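Local atomic coordinates of HTH-type transcriptional regulator AscG (Escherichia coli, PDB entry 3BRQ), a protein that represses transcription of the cryptic asc operon as a sequence-specific DNA-binding regulator of the LacI family. Residues I142-G147 against V205-D210; V245-S250 against I286-L291. All blocks are in the same frame, centred on the assembly; numbering follows the deposited sequence.

Interaction 1 (I142-G147 against V205-D210)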
ATOM      1  N   ILE B 142     -20.607  15.453  15.352  1.00 21.94           N
ATOM      2  CA  ILE B 142     -19.530  14.656  14.803  1.00 20.94           C
ATOM      3  C   ILE B 142     -19.684  14.617  13.273  1.00 20.89           C
ATOM      4  O   ILE B 142     -20.746  14.209  12.787  1.00 20.77           O
ATOM      5  CB  ILE B 142     -19.566  13.179  15.385  1.00 20.51           C
ATOM      6  CG1 ILE B 142     -19.544  13.193  16.932  1.00 18.07           C
ATOM      7  CG2 ILE B 142     -18.461  12.359  14.772  1.00 16.88           C
ATOM      8  CD1 ILE B 142     -19.781  11.804  17.613  1.00 17.75           C
ATOM      9  N   ALA B 143     -18.644  15.048  12.556  1.00 17.96           N
ATOM     10  CA  ALA B 143     -18.558  14.906  11.097  1.00 18.35           C
ATOM     11  C   ALA B 143     -18.119  13.501  10.657  1.00 17.46           C
ATOM     12  O   ALA B 143     -17.472  12.783  11.402  1.00 19.56           O
ATOM     13  CB  ALA B 143     -17.626  15.981  10.516  1.00 19.18           C
ATOM     14  N   PHE B 144     -18.477  13.091   9.453  1.00 15.60           N
ATOM     15  CA  PHE B 144     -18.114  11.803   8.951  1.00 16.10           C
ATOM     16  C   PHE B 144     -17.714  11.927   7.462  1.00 18.20           C
ATOM     17  O   PHE B 144     -18.451  12.478   6.640  1.00 17.01           O
ATOM     18  CB  PHE B 144     -19.268  10.803   9.101  1.00 17.50           C
ATOM     19  CG  PHE B 144     -18.872   9.382   8.853  1.00 18.03           C
ATOM     20  CD1 PHE B 144     -18.322   8.578   9.899  1.00 16.15           C
ATOM     21  CD2 PHE B 144     -19.058   8.812   7.578  1.00 17.52           C
ATOM     22  CE1 PHE B 144     -17.955   7.224   9.641  1.00 16.31           C
ATOM     23  CE2 PHE B 144     -18.724   7.462   7.329  1.00 16.16           C
ATOM     24  CZ  PHE B 144     -18.190   6.655   8.372  1.00 15.29           C
ATOM     25  N   LEU B 145     -16.499  11.457   7.167  1.00 17.41           N
ATOM     26  CA  LEU B 145     -16.028  11.286   5.805  1.00 19.40           C
ATOM     27  C   LEU B 145     -16.141   9.840   5.300  1.00 18.13           C
ATOM     28  O   LEU B 145     -15.449   8.940   5.780  1.00 18.91           O
ATOM     29  CB  LEU B 145     -14.561  11.710   5.708  1.00 18.66           C
ATOM     30  CG  LEU B 145     -14.151  13.137   5.330  1.00 23.53           C
ATOM     31  CD1 LEU B 145     -14.945  14.127   6.070  1.00 28.31           C
ATOM     32  CD2 LEU B 145     -12.643  13.338   5.609  1.00 19.78           C
ATOM     33  N   THR B 146     -16.983   9.630   4.299  1.00 17.20           N
ATOM     34  CA  THR B 146     -17.161   8.294   3.727  1.00 17.64           C
ATOM     35  C   THR B 146     -16.097   7.894   2.745  1.00 17.36           C
ATOM     36  O   THR B 146     -15.332   8.725   2.234  1.00 20.39           O
ATOM     37  CB  THR B 146     -18.581   8.132   3.043  1.00 16.62           C
ATOM     38  OG1 THR B 146     -18.532   8.631   1.694  1.00 17.99           O
ATOM     39  CG2 THR B 146     -19.578   8.977   3.783  1.00 15.42           C
ATOM     40  N   GLY B 147     -15.991   6.596   2.524  1.00 18.79           N
ATOM     41  CA  GLY B 147     -15.201   6.090   1.395  1.00 19.40           C
ATOM     42  C   GLY B 147     -16.077   5.994   0.176  1.00 19.82           C
ATOM     43  O   GLY B 147     -17.246   6.479   0.204  1.00 19.95           O
ATOM     44  N   VAL B 205     -14.783  11.828  11.966  1.00 19.41           N
ATOM     45  CA  VAL B 205     -14.428  10.398  11.754  1.00 18.38           C
ATOM     46  C   VAL B 205     -14.215  10.232  10.259  1.00 19.33           C
ATOM     47  O   VAL B 205     -15.159  10.466   9.495  1.00 19.10           O
ATOM     48  CB  VAL B 205     -15.543   9.450  12.274  1.00 17.53           C
ATOM     49  CG1 VAL B 205     -15.207   7.982  11.985  1.00 15.75           C
ATOM     50  CG2 VAL B 205     -15.724   9.650  13.801  1.00 20.42           C
ATOM     51  N   ALA B 206     -12.964   9.919   9.837  1.00 18.75           N
ATOM     52  CA  ALA B 206     -12.652   9.638   8.425  1.00 18.23           C
ATOM     53  C   ALA B 206     -12.638   8.142   8.243  1.00 18.14           C
ATOM     54  O   ALA B 206     -12.071   7.439   9.056  1.00 18.89           O
ATOM     55  CB  ALA B 206     -11.268  10.196   8.027  1.00 19.10           C
ATOM     56  N   SER B 207     -13.200   7.661   7.127  1.00 17.77           N
ATOM     57  CA  SER B 207     -13.323   6.240   6.889  1.00 16.72           C
ATOM     58  C   SER B 207     -12.000   5.558   6.556  1.00 16.67           C
ATOM     59  O   SER B 207     -11.960   4.328   6.552  1.00 16.96           O
ATOM     60  CB  SER B 207     -14.431   5.939   5.859  1.00 14.81           C
ATOM     61  OG  SER B 207     -15.706   6.201   6.439  1.00 20.90           O
ATOM     62  N   ASN B 208     -10.895   6.307   6.332  1.00 17.69           N
ATOM     63  CA  ASN B 208      -9.603   5.628   6.349  1.00 17.03           C
ATOM     64  C   ASN B 208      -8.497   6.620   6.780  1.00 17.60           C
ATOM     65  O   ASN B 208      -8.714   7.827   6.880  1.00 15.76           O
ATOM     66  CB  ASN B 208      -9.278   4.953   4.991  1.00 18.22           C
ATOM     67  CG  ASN B 208      -8.934   5.968   3.861  1.00 21.76           C
ATOM     68  OD1 ASN B 208      -9.339   7.111   3.896  1.00 22.53           O
ATOM     69  ND2 ASN B 208      -8.227   5.501   2.830  1.00 19.26           N
ATOM     70  N   ASP B 209      -7.296   6.129   7.023  1.00 17.81           N
ATOM     71  CA  ASP B 209      -6.300   7.061   7.560  1.00 18.78           C
ATOM     72  C   ASP B 209      -5.949   8.060   6.524  1.00 16.99           C
ATOM     73  O   ASP B 209      -5.775   9.204   6.866  1.00 19.81           O
ATOM     74  CB  ASP B 209      -5.056   6.341   8.076  1.00 19.96           C
ATOM     75  CG  ASP B 209      -5.320   5.607   9.380  1.00 23.77           C
ATOM     76  OD1 ASP B 209      -6.407   5.812   9.988  1.00 23.47           O
ATOM     77  OD2 ASP B 209      -4.409   4.826   9.787  1.00 20.79           O
ATOM     78  N   ASP B 210      -5.865   7.665   5.257  1.00 18.18           N
ATOM     79  CA  ASP B 210      -5.481   8.640   4.178  1.00 19.59           C
ATOM     80  C   ASP B 210      -6.342   9.878   4.132  1.00 19.20           C
ATOM     81  O   ASP B 210      -5.837  10.973   4.059  1.00 17.22           O
ATOM     82  CB  ASP B 210      -5.423   7.999   2.800  1.00 20.52           C
ATOM     83  CG  ASP B 210      -4.140   7.138   2.629  1.00 25.90           C
ATOM     84  OD1 ASP B 210      -3.319   7.123   3.546  1.00 33.66           O
ATOM     85  OD2 ASP B 210      -3.943   6.491   1.598  1.00 32.28           O
TER
HETATM   86  O   HOH W   1     -17.717   5.336   4.971  1.00 23.60           O

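Interaction 2 (V245-S250 against I286-L291)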
ATOM      1  N   VAL B 245       1.396  14.712  12.642  1.00 27.33           N
ATOM      2  CA  VAL B 245       1.537  15.821  13.558  1.00 27.26           C
ATOM      3  C   VAL B 245       0.154  16.464  13.551  1.00 26.52           C
ATOM      4  O   VAL B 245      -0.180  17.146  12.577  1.00 29.09           O
ATOM      5  CB  VAL B 245       2.571  16.829  12.997  1.00 27.13           C
ATOM      6  CG1 VAL B 245       2.446  18.170  13.675  1.00 28.65           C
ATOM      7  CG2 VAL B 245       4.026  16.276  13.093  1.00 26.34           C
ATOM      8  N   PRO B 246      -0.703  16.166  14.551  1.00 25.38           N
ATOM      9  CA  PRO B 246      -0.580  15.269  15.716  1.00 23.66           C
ATOM     10  C   PRO B 246      -0.774  13.802  15.307  1.00 23.77           C
ATOM     11  O   PRO B 246      -1.387  13.519  14.232  1.00 25.36           O
ATOM     12  CB  PRO B 246      -1.742  15.669  16.598  1.00 23.64           C
ATOM     13  CG  PRO B 246      -2.813  16.108  15.549  1.00 23.01           C
ATOM     14  CD  PRO B 246      -2.069  16.735  14.425  1.00 23.70           C
ATOM     15  N   ALA B 247      -0.253  12.892  16.142  1.00 22.46           N
ATOM     16  CA  ALA B 247      -0.352  11.479  15.930  1.00 22.37           C
ATOM     17  C   ALA B 247      -1.827  11.072  15.744  1.00 22.59           C
ATOM     18  O   ALA B 247      -2.702  11.473  16.534  1.00 22.45           O
ATOM     19  CB  ALA B 247       0.248  10.703  17.113  1.00 20.95           C
ATOM     20  N   LEU B 248      -2.066  10.220  14.742  1.00 21.45           N
ATOM     21  CA  LEU B 248      -3.428   9.945  14.313  1.00 20.86           C
ATOM     22  C   LEU B 248      -4.068   8.756  15.049  1.00 20.47           C
ATOM     23  O   LEU B 248      -3.626   7.632  14.894  1.00 20.97           O
ATOM     24  CB  LEU B 248      -3.442   9.750  12.783  1.00 20.02           C
ATOM     25  CG  LEU B 248      -4.670   9.130  12.124  1.00 20.76           C
ATOM     26  CD1 LEU B 248      -5.925  10.101  12.301  1.00 18.86           C
ATOM     27  CD2 LEU B 248      -4.464   8.825  10.681  1.00 16.48           C
ATOM     28  N   SER B 249      -5.122   8.998  15.830  1.00 22.05           N
ATOM     29  CA  SER B 249      -5.931   7.896  16.404  1.00 22.85           C
ATOM     30  C   SER B 249      -6.586   7.125  15.266  1.00 23.09           C
ATOM     31  O   SER B 249      -7.121   7.724  14.333  1.00 22.48           O
ATOM     32  CB  SER B 249      -7.048   8.407  17.316  1.00 22.80           C
ATOM     33  OG  SER B 249      -6.606   9.255  18.350  1.00 23.76           O
ATOM     34  N   SER B 250      -6.534   5.793  15.327  1.00 23.23           N
ATOM     35  CA  SER B 250      -7.013   4.959  14.223  1.00 23.37           C
ATOM     36  C   SER B 250      -7.538   3.594  14.673  1.00 23.49           C
ATOM     37  O   SER B 250      -7.037   3.008  15.608  1.00 22.89           O
ATOM     38  CB  SER B 250      -5.933   4.739  13.180  1.00 23.31           C
ATOM     39  OG  SER B 250      -6.510   4.181  11.981  1.00 22.54           O
ATOM     40  N   ILE B 286      -7.147   2.746  18.283  1.00 26.86           N
ATOM     41  CA  ILE B 286      -5.888   3.072  18.917  1.00 26.20           C
ATOM     42  C   ILE B 286      -5.909   4.556  19.199  1.00 26.87           C
ATOM     43  O   ILE B 286      -6.014   5.362  18.271  1.00 28.31           O
ATOM     44  CB  ILE B 286      -4.700   2.674  18.041  1.00 26.83           C
ATOM     45  CG1 ILE B 286      -4.827   1.176  17.698  1.00 27.59           C
ATOM     46  CG2 ILE B 286      -3.347   3.052  18.753  1.00 24.67           C
ATOM     47  CD1 ILE B 286      -3.595   0.333  17.841  1.00 34.94           C
ATOM     48  N   ARG B 287      -5.810   4.918  20.475  1.00 26.12           N
ATOM     49  CA  ARG B 287      -6.006   6.293  20.909  1.00 26.60           C
ATOM     50  C   ARG B 287      -4.710   7.028  20.926  1.00 25.54           C
ATOM     51  O   ARG B 287      -3.800   6.612  21.638  1.00 25.05           O
ATOM     52  CB  ARG B 287      -6.631   6.324  22.303  1.00 28.02           C
ATOM     53  CG  ARG B 287      -8.076   5.890  22.255  1.00 31.10           C
ATOM     54  CD  ARG B 287      -8.627   5.536  23.641  1.00 38.61           C
ATOM     55  NE  ARG B 287      -9.765   4.640  23.448  1.00 42.17           N
ATOM     56  CZ  ARG B 287      -9.681   3.313  23.407  1.00 44.60           C
ATOM     57  NH1 ARG B 287      -8.519   2.703  23.603  1.00 43.91           N
ATOM     58  NH2 ARG B 287     -10.774   2.595  23.177  1.00 45.38           N
ATOM     59  N   ARG B 288      -4.616   8.096  20.124  1.00 23.43           N
ATOM     60  CA  ARG B 288      -3.366   8.866  20.003  1.00 23.38           C
ATOM     61  C   ARG B 288      -3.703  10.344  20.164  1.00 23.37           C
ATOM     62  O   ARG B 288      -4.863  10.708  20.469  1.00 25.00           O
ATOM     63  CB  ARG B 288      -2.637   8.573  18.665  1.00 23.39           C
ATOM     64  CG  ARG B 288      -2.484   7.087  18.297  1.00 23.93           C
ATOM     65  CD  ARG B 288      -1.291   6.893  17.329  1.00 26.58           C
ATOM     66  NE  ARG B 288      -0.887   5.491  17.173  1.00 28.04           N
ATOM     67  CZ  ARG B 288      -1.384   4.616  16.287  1.00 27.55           C
ATOM     68  NH1 ARG B 288      -2.348   4.961  15.454  1.00 25.64           N
ATOM     69  NH2 ARG B 288      -0.894   3.367  16.244  1.00 26.00           N
ATOM     70  N   ASP B 289      -2.736  11.199  19.909  1.00 23.47           N
ATOM     71  CA  ASP B 289      -2.867  12.605  20.239  1.00 24.44           C
ATOM     72  C   ASP B 289      -3.954  13.363  19.473  1.00 24.80           C
ATOM     73  O   ASP B 289      -4.297  14.441  19.932  1.00 25.52           O
ATOM     74  CB  ASP B 289      -1.526  13.318  20.040  1.00 24.18           C
ATOM     75  CG  ASP B 289      -0.518  12.950  21.115  1.00 28.43           C
ATOM     76  OD1 ASP B 289      -0.955  12.488  22.202  1.00 30.45           O
ATOM     77  OD2 ASP B 289       0.694  13.105  20.862  1.00 28.61           O
ATOM     78  N   SER B 290      -4.483  12.824  18.350  1.00 23.34           N
ATOM     79  CA  SER B 290      -5.509  13.520  17.557  1.00 23.97           C
ATOM     80  C   SER B 290      -6.864  13.441  18.202  1.00 25.86           C
ATOM     81  O   SER B 290      -7.834  14.038  17.720  1.00 25.17           O
ATOM     82  CB  SER B 290      -5.643  12.910  16.167  1.00 24.07           C
ATOM     83  OG  SER B 290      -6.107  11.571  16.233  1.00 21.41           O
ATOM     84  N   LEU B 291      -6.946  12.705  19.298  1.00 27.83           N
ATOM     85  CA  LEU B 291      -8.212  12.554  19.977  1.00 30.40           C
ATOM     86  C   LEU B 291      -8.139  13.102  21.408  1.00 33.10           C
ATOM     87  O   LEU B 291      -7.242  12.712  22.167  1.00 31.93           O
ATOM     88  CB  LEU B 291      -8.633  11.080  19.957  1.00 29.74           C
ATOM     89  CG  LEU B 291      -9.912  10.659  20.704  1.00 31.21           C
ATOM     90  CD1 LEU B 291     -11.123  11.248  20.042  1.00 31.01           C
ATOM     91  CD2 LEU B 291      -9.996   9.138  20.697  1.00 31.35           C
TER
HETATM   92  O   HOH W   2       1.280  14.013  18.312  1.00 37.39           O

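Interaction 1 (I142-G147 against V205-D210)
Val205 and Phe144 pair as neighbours on two parallel strands, with CE1 of the phenyl ring 3.7 Å from CG1 of the valine. The ring reaches forward because CG lies anti to the backbone N (chi1 -168°), which carries its far end on to Ser207, where CZ comes to 3.2 Å from OG. The two branches of Val205 diverge, CG1 to the phenyl ring and CG2 to CG2 of Ile142, a task that suits the fork of a valine. Behind these side chains the backbones are joined by Val205 N to Ala143 O and by Leu145 N to Val205 O, the latter 2.9 Å long and in the carbonyl plane. Leu145 O is held closely too, receiving both the N and the OG of Ser207, the hydroxyl at 2.8 Å and tilted 24° from the carbonyl plane.

Contact is thinner on the other face, where Ala206 CB lies 4.2 Å from Leu145 CD2, and beside Gly147 a buried water intervenes. A serine suits this turn, since its short side chain also takes a hydrogen from that water, 2.6 Å from Ser207 OG, which in turn accepts from Gly147 N.

Helix 123-136 packs on Ile142 and Val205, Tyr161 of helix 152-167 stacks on Phe144, and helices 184-197 and 209-221 cover Leu145, while strands 177-178 and 231-235 continue the sheet beyond the pair.

Interaction 2 (V245-S250 against I286-L291)
Ser290 OG is gripped from several directions: Ser249 N donates to it at 2.8 Å in a nearly straight bond (169°), Ser249 OG donates a longer one, and Val232 O of the adjoining strand is a further partner. The hydroxyl reaches these groups from a position between its own backbone N and carbonyl carbon (chi1 64°). Ser249 OG also accepts Arg288 N at 2.9 Å, so two short hydroxyls join segment 245-250 to the type I turn, Arg288 to Leu291; a hydroxyl one carbon from the backbone can both donate and accept at close range. The bond from Ser290 N to Ala247 O is weak. Farther along, Ser250 and Ile286 form an antiparallel hydrogen-bonded pair, Ile286 N lying 2.7 Å from Ser250 O.

The Arg288 side chain runs extended from CG to NE alongside the Leu248 carbonyl, and NH1 donates to Leu248 O at 3.0 Å, with the oxygen only 5° out of the guanidinium plane. Ile286 CG2 sits over the centre of one guanidinium face, 3.4 Å above it, while CB of Arg288 packs on CB of Ala247. NH1 also forms a salt bridge with Asp237. A methionine here would probably leave Asp237 without its charged mate and Leu248 O without this donor.

At the outer end a water links Ala247 N to the exposed Asp289 carboxylate. The chemistry implies a junction held mainly by directional bonds: serine hydroxyls and the Arg288 bond to Leu248 O tie the segments, and the salt bridge to Asp237, in a neighbouring loop, is likely to hold the guanidinium in place.

How the interactions relate
Interactions 1 and 2 lie about 14 Å apart, centre to centre, in the same mixed sheet, and they come in series along the chain. The order across that sheet is 177-178, 142-145, 203-206, 231-235, 249-252, 284-286, so strand 231-235 separates the two pairings: interaction 1 joins parallel inner strands, whereas interaction 2 includes the last bridge to antiparallel edge strand 284-286 and the turn that follows. They touch directly where Asp209, at the start of helix 209-221, probably hydrogen-bonds Ser250 through OD1 and OG, 2.6 Å apart, and packs on Leu248. Within the periplasmic binding protein-like domain, inner sheet, helix start and edge are thus probably held as one unit.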